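PDB 5H4E: beta 1-3 glucanase from Clostridium beijerinckii NCIMB 8052, which probably hydrolyses beta-1,3-glucans, as expected of a glycoside hydrolase of family GH64. Local coordinates for residues A[154-159]-A[205-211]; A[330-334]-A[348-352]. One frame throughout, in Å; residues are numbered along the deposited sequence.

Contact 1 (A[154-159]-A[205-211]); sequences RVDQFC and RIYAPAS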
# COMPACT_ATOMS: atom_id res chain seq x y z
N ARG A 154 -3.99 -1.17 2.55
CA ARG A 154 -5.27 -0.58 2.19
C ARG A 154 -5.04 0.79 1.56
O ARG A 154 -5.90 1.65 1.61
CB ARG A 154 -6.20 -0.45 3.40
CG ARG A 154 -7.13 -1.64 3.58
CD ARG A 154 -6.34 -2.91 3.84
NE ARG A 154 -7.17 -4.11 3.76
CZ ARG A 154 -7.46 -4.76 2.63
NH1 ARG A 154 -6.99 -4.31 1.46
NH2 ARG A 154 -8.21 -5.85 2.67
N VAL A 155 -3.88 0.98 0.96
CA VAL A 155 -3.55 2.29 0.40
C VAL A 155 -4.43 2.61 -0.82
O VAL A 155 -4.81 3.75 -1.02
CB VAL A 155 -2.05 2.35 0.03
CG1 VAL A 155 -1.74 3.60 -0.79
CG2 VAL A 155 -1.23 2.34 1.32
N ASP A 156 -4.78 1.58 -1.59
CA ASP A 156 -5.62 1.77 -2.77
C ASP A 156 -7.07 1.34 -2.56
O ASP A 156 -7.99 1.93 -3.14
CB ASP A 156 -5.05 0.99 -3.97
CG ASP A 156 -3.87 1.68 -4.62
OD1 ASP A 156 -3.55 2.82 -4.24
OD2 ASP A 156 -3.26 1.10 -5.54
N GLN A 157 -7.28 0.33 -1.73
CA GLN A 157 -8.60 -0.30 -1.64
C GLN A 157 -8.78 -1.19 -0.41
O GLN A 157 -7.80 -1.59 0.24
CB GLN A 157 -8.86 -1.15 -2.89
CG GLN A 157 -7.84 -2.26 -3.00
CD GLN A 157 -8.27 -3.39 -3.93
OE1 GLN A 157 -8.81 -3.16 -5.01
NE2 GLN A 157 -8.01 -4.62 -3.51
N PHE A 158 -10.04 -1.49 -0.10
CA PHE A 158 -10.41 -2.69 0.64
C PHE A 158 -11.34 -3.55 -0.20
O PHE A 158 -12.45 -3.11 -0.55
CB PHE A 158 -11.10 -2.36 1.95
CG PHE A 158 -11.65 -3.58 2.65
CD1 PHE A 158 -10.84 -4.31 3.51
CD2 PHE A 158 -12.94 -4.01 2.42
CE1 PHE A 158 -11.33 -5.46 4.14
CE2 PHE A 158 -13.44 -5.15 3.04
CZ PHE A 158 -12.63 -5.88 3.89
N CYS A 159 -10.91 -4.77 -0.50
CA CYS A 159 -11.75 -5.71 -1.25
C CYS A 159 -12.19 -6.89 -0.38
O CYS A 159 -13.38 -7.12 -0.23
CB CYS A 159 -11.02 -6.22 -2.49
SG CYS A 159 -11.99 -7.40 -3.44
N ARG A 205 -15.47 -3.40 -3.95
CA ARG A 205 -14.40 -2.92 -3.07
C ARG A 205 -14.71 -1.52 -2.55
O ARG A 205 -15.58 -0.83 -3.08
CB ARG A 205 -13.05 -2.92 -3.80
CG ARG A 205 -12.86 -1.77 -4.81
CD ARG A 205 -11.89 -2.12 -5.93
NE ARG A 205 -12.45 -3.20 -6.74
CZ ARG A 205 -11.92 -4.41 -6.88
NH1 ARG A 205 -12.55 -5.31 -7.62
NH2 ARG A 205 -10.76 -4.71 -6.30
N ILE A 206 -14.01 -1.11 -1.51
CA ILE A 206 -14.05 0.29 -1.09
C ILE A 206 -12.78 0.99 -1.57
O ILE A 206 -11.67 0.58 -1.24
CB ILE A 206 -14.16 0.45 0.43
CG1 ILE A 206 -15.38 -0.32 0.96
CG2 ILE A 206 -14.26 1.95 0.81
CD1 ILE A 206 -15.39 -0.47 2.49
N TYR A 207 -12.95 2.06 -2.34
CA TYR A 207 -11.81 2.79 -2.87
C TYR A 207 -11.22 3.69 -1.81
O TYR A 207 -11.94 4.34 -1.07
CB TYR A 207 -12.21 3.62 -4.10
CG TYR A 207 -12.57 2.71 -5.25
CD1 TYR A 207 -11.58 2.15 -6.04
CD2 TYR A 207 -13.90 2.38 -5.52
CE1 TYR A 207 -11.88 1.30 -7.08
CE2 TYR A 207 -14.22 1.51 -6.56
CZ TYR A 207 -13.20 0.98 -7.34
OH TYR A 207 -13.50 0.12 -8.37
N ALA A 208 -9.90 3.72 -1.74
CA ALA A 208 -9.24 4.79 -1.01
C ALA A 208 -9.65 6.13 -1.63
O ALA A 208 -10.07 6.18 -2.80
CB ALA A 208 -7.73 4.59 -1.02
N PRO A 209 -9.57 7.22 -0.84
CA PRO A 209 -10.13 8.52 -1.26
C PRO A 209 -9.75 8.98 -2.67
O PRO A 209 -10.63 9.37 -3.45
CB PRO A 209 -9.57 9.48 -0.22
CG PRO A 209 -9.54 8.65 1.04
CD PRO A 209 -9.09 7.26 0.55
N ALA A 210 -8.46 8.96 -3.00
CA ALA A 210 -8.05 9.46 -4.30
C ALA A 210 -7.52 8.33 -5.16
O ALA A 210 -6.65 8.53 -6.00
CB ALA A 210 -7.01 10.54 -4.14
N SER A 211 -8.04 7.12 -4.94
CA SER A 211 -7.63 5.98 -5.76
C SER A 211 -8.81 5.43 -6.54
O SER A 211 -9.94 5.45 -6.06
CB SER A 211 -7.02 4.88 -4.88
OG SER A 211 -6.70 3.73 -5.67
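Q157 and R205 meet through their polar ends. The NH2 of R205 donates a hydrogen bond to Q157 OE1 (2.8 Å), with the oxygen in the guanidinium plane but NH2 tilted 26° from the amide's own plane. The glutamine chain runs extended beyond CG, whereas the arginine bends at chi3 (65°), which brings its NH2 to that oxygen. Q157 NE2 also bonds to F136 O and E137 OE1, and R205 NH1 to I134 O. Their backbones belong to, or adjoin, a two-stranded antiparallel sheet, just strands 157-158 and 206-207. F158 and I206 form its hydrogen-bonded pair, with F158 N reaching I206 O at 2.9 Å and I206 N reaching F158 O at 2.7 Å, while on the same face I206 CD1 lies 4.3 Å from F158 CD2. Beyond the non-hydrogen-bonded pair Q157 and Y207, A208 N adds one more bond, to D156 O (3.0 Å, 167° at the hydrogen). That oxygen also has S211 OG at 3.4 Å, a weak and unsettled bond; the type I turn A208-S211 carries the serine back to D156. R154 NH2 forms salt bridges with D178 and E137, and one face of its guanidinium lies over F158 CA.

Contact 2 (A[330-334]-A[348-352]); sequences ANYFA and GFCYD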
# COMPACT_ATOMS: atom_id res chain seq x y z
N ALA A 330 -9.83 14.74 8.00
CA ALA A 330 -8.83 13.73 8.29
C ALA A 330 -9.07 12.56 7.36
O ALA A 330 -10.11 12.49 6.71
CB ALA A 330 -8.91 13.30 9.75
N ASN A 331 -8.13 11.62 7.31
CA ASN A 331 -8.32 10.47 6.43
C ASN A 331 -9.16 9.40 7.14
O ASN A 331 -8.64 8.44 7.69
CB ASN A 331 -6.97 9.90 5.98
CG ASN A 331 -7.10 8.99 4.79
OD1 ASN A 331 -8.07 8.26 4.68
ND2 ASN A 331 -6.12 9.04 3.88
N TYR A 332 -10.48 9.59 7.13
CA TYR A 332 -11.37 8.68 7.85
C TYR A 332 -11.44 7.29 7.23
O TYR A 332 -11.75 6.31 7.91
CB TYR A 332 -12.77 9.31 7.95
CG TYR A 332 -12.77 10.45 8.94
CD1 TYR A 332 -12.73 10.19 10.31
CD2 TYR A 332 -12.74 11.78 8.52
CE1 TYR A 332 -12.71 11.22 11.24
CE2 TYR A 332 -12.74 12.83 9.45
CZ TYR A 332 -12.72 12.53 10.81
OH TYR A 332 -12.71 13.54 11.76
N PHE A 333 -11.13 7.20 5.95
CA PHE A 333 -10.89 5.90 5.32
C PHE A 333 -9.75 5.16 6.07
O PHE A 333 -9.93 4.03 6.55
CB PHE A 333 -10.57 6.09 3.83
CG PHE A 333 -10.12 4.84 3.11
CD1 PHE A 333 -8.77 4.50 3.04
CD2 PHE A 333 -11.04 4.01 2.47
CE1 PHE A 333 -8.34 3.35 2.37
CE2 PHE A 333 -10.62 2.85 1.79
CZ PHE A 333 -9.27 2.53 1.74
N ALA A 334 -8.60 5.80 6.20
CA ALA A 334 -7.45 5.18 6.87
C ALA A 334 -7.80 4.80 8.30
O ALA A 334 -7.49 3.69 8.75
CB ALA A 334 -6.25 6.12 6.86
N GLY A 348 -3.21 2.46 5.91
CA GLY A 348 -4.43 3.14 5.48
C GLY A 348 -4.17 4.24 4.46
O GLY A 348 -5.07 4.69 3.76
N PHE A 349 -2.92 4.69 4.41
CA PHE A 349 -2.46 5.66 3.41
C PHE A 349 -0.95 5.50 3.30
O PHE A 349 -0.34 4.85 4.16
CB PHE A 349 -2.86 7.11 3.76
CG PHE A 349 -2.24 7.61 5.04
CD1 PHE A 349 -2.83 7.34 6.26
CD2 PHE A 349 -1.06 8.35 5.01
CE1 PHE A 349 -2.26 7.80 7.45
CE2 PHE A 349 -0.48 8.79 6.20
CZ PHE A 349 -1.09 8.51 7.42
N CYS A 350 -0.38 6.09 2.25
CA CYS A 350 1.03 5.90 1.86
C CYS A 350 2.02 5.92 3.02
O CYS A 350 2.82 5.00 3.16
CB CYS A 350 1.43 6.97 0.83
SG CYS A 350 3.13 6.82 0.19
N TYR A 351 1.95 6.96 3.85
CA TYR A 351 2.94 7.16 4.91
C TYR A 351 2.50 6.70 6.29
O TYR A 351 2.97 7.24 7.31
CB TYR A 351 3.32 8.64 4.97
CG TYR A 351 4.22 9.07 3.83
CD1 TYR A 351 5.49 8.53 3.70
CD2 TYR A 351 3.82 10.03 2.92
CE1 TYR A 351 6.34 8.93 2.68
CE2 TYR A 351 4.66 10.45 1.90
CZ TYR A 351 5.92 9.89 1.78
OH TYR A 351 6.77 10.29 0.77
N ASP A 352 1.63 5.70 6.34
CA ASP A 352 1.09 5.25 7.61
C ASP A 352 2.14 4.57 8.48
O ASP A 352 1.91 4.33 9.67
CB ASP A 352 -0.10 4.30 7.39
CG ASP A 352 -1.29 4.64 8.29
OD1 ASP A 352 -1.08 5.25 9.36
OD2 ASP A 352 -2.44 4.30 7.93
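A334, in the first turn of helix 332-339, and G348, in the loop that follows this helix, bring their CA atoms within 3.9 Å of each other, a backbone approach made where the loop has no side chain. The methyl of A334 sits against G348 O at CB-O 3.6 Å and meets the F349 ring at its edge, CB to CD1 3.7 Å. F333 also approaches the glycine carbonyl: its CD1 lies 3.8 Å from G348 O, which is in the plane of the ring, so that aromatic C-H groups face the oxygen. N331 is the N-cap of the helix. With CG anti to the backbone N (chi1 -163°), its OD1 accepts a hydrogen bond from A334 N at 2.9 Å, coming from above the amide plane, while ND2 passes 3.8 Å from F349 CB and bonds to N308 OD1. On the loop side, G348 N binds the anti lone pair of D352 OD2 at 2.8 Å, and the type I turn F349-D352 brings the carboxylate round. H338, further along the same helix, also bonds to OD2, and R309 forms a salt bridge with OD1. D352 thus ties the loop to helices 332-339 and 294-309, while what passes directly between 330-334 and 348-352 is van der Waals contact together with ring C-H groups facing a carbonyl oxygen.

How the contacts relate
Contacts 1 and 2 have centres about 10 Å apart, and the ring of F333 joins them. While one edge of this ring meets G348 in contact 2, its CE1 lies 3.1 Å from R154 O and its CE2 3.5 Å from Y207 O, with F333 CZ 3.6 Å from A208 CA. P209 packs on the same ring. W337, one helical turn on from F333, stacks on F158 of contact 1 and meets F333 edge-to-face. A backbone hydrogen bond between R154 and Y347 ties 154-159 to the residue just before 348-352. Both contacts are buried, each centred about 10 Å from the centre of the chain.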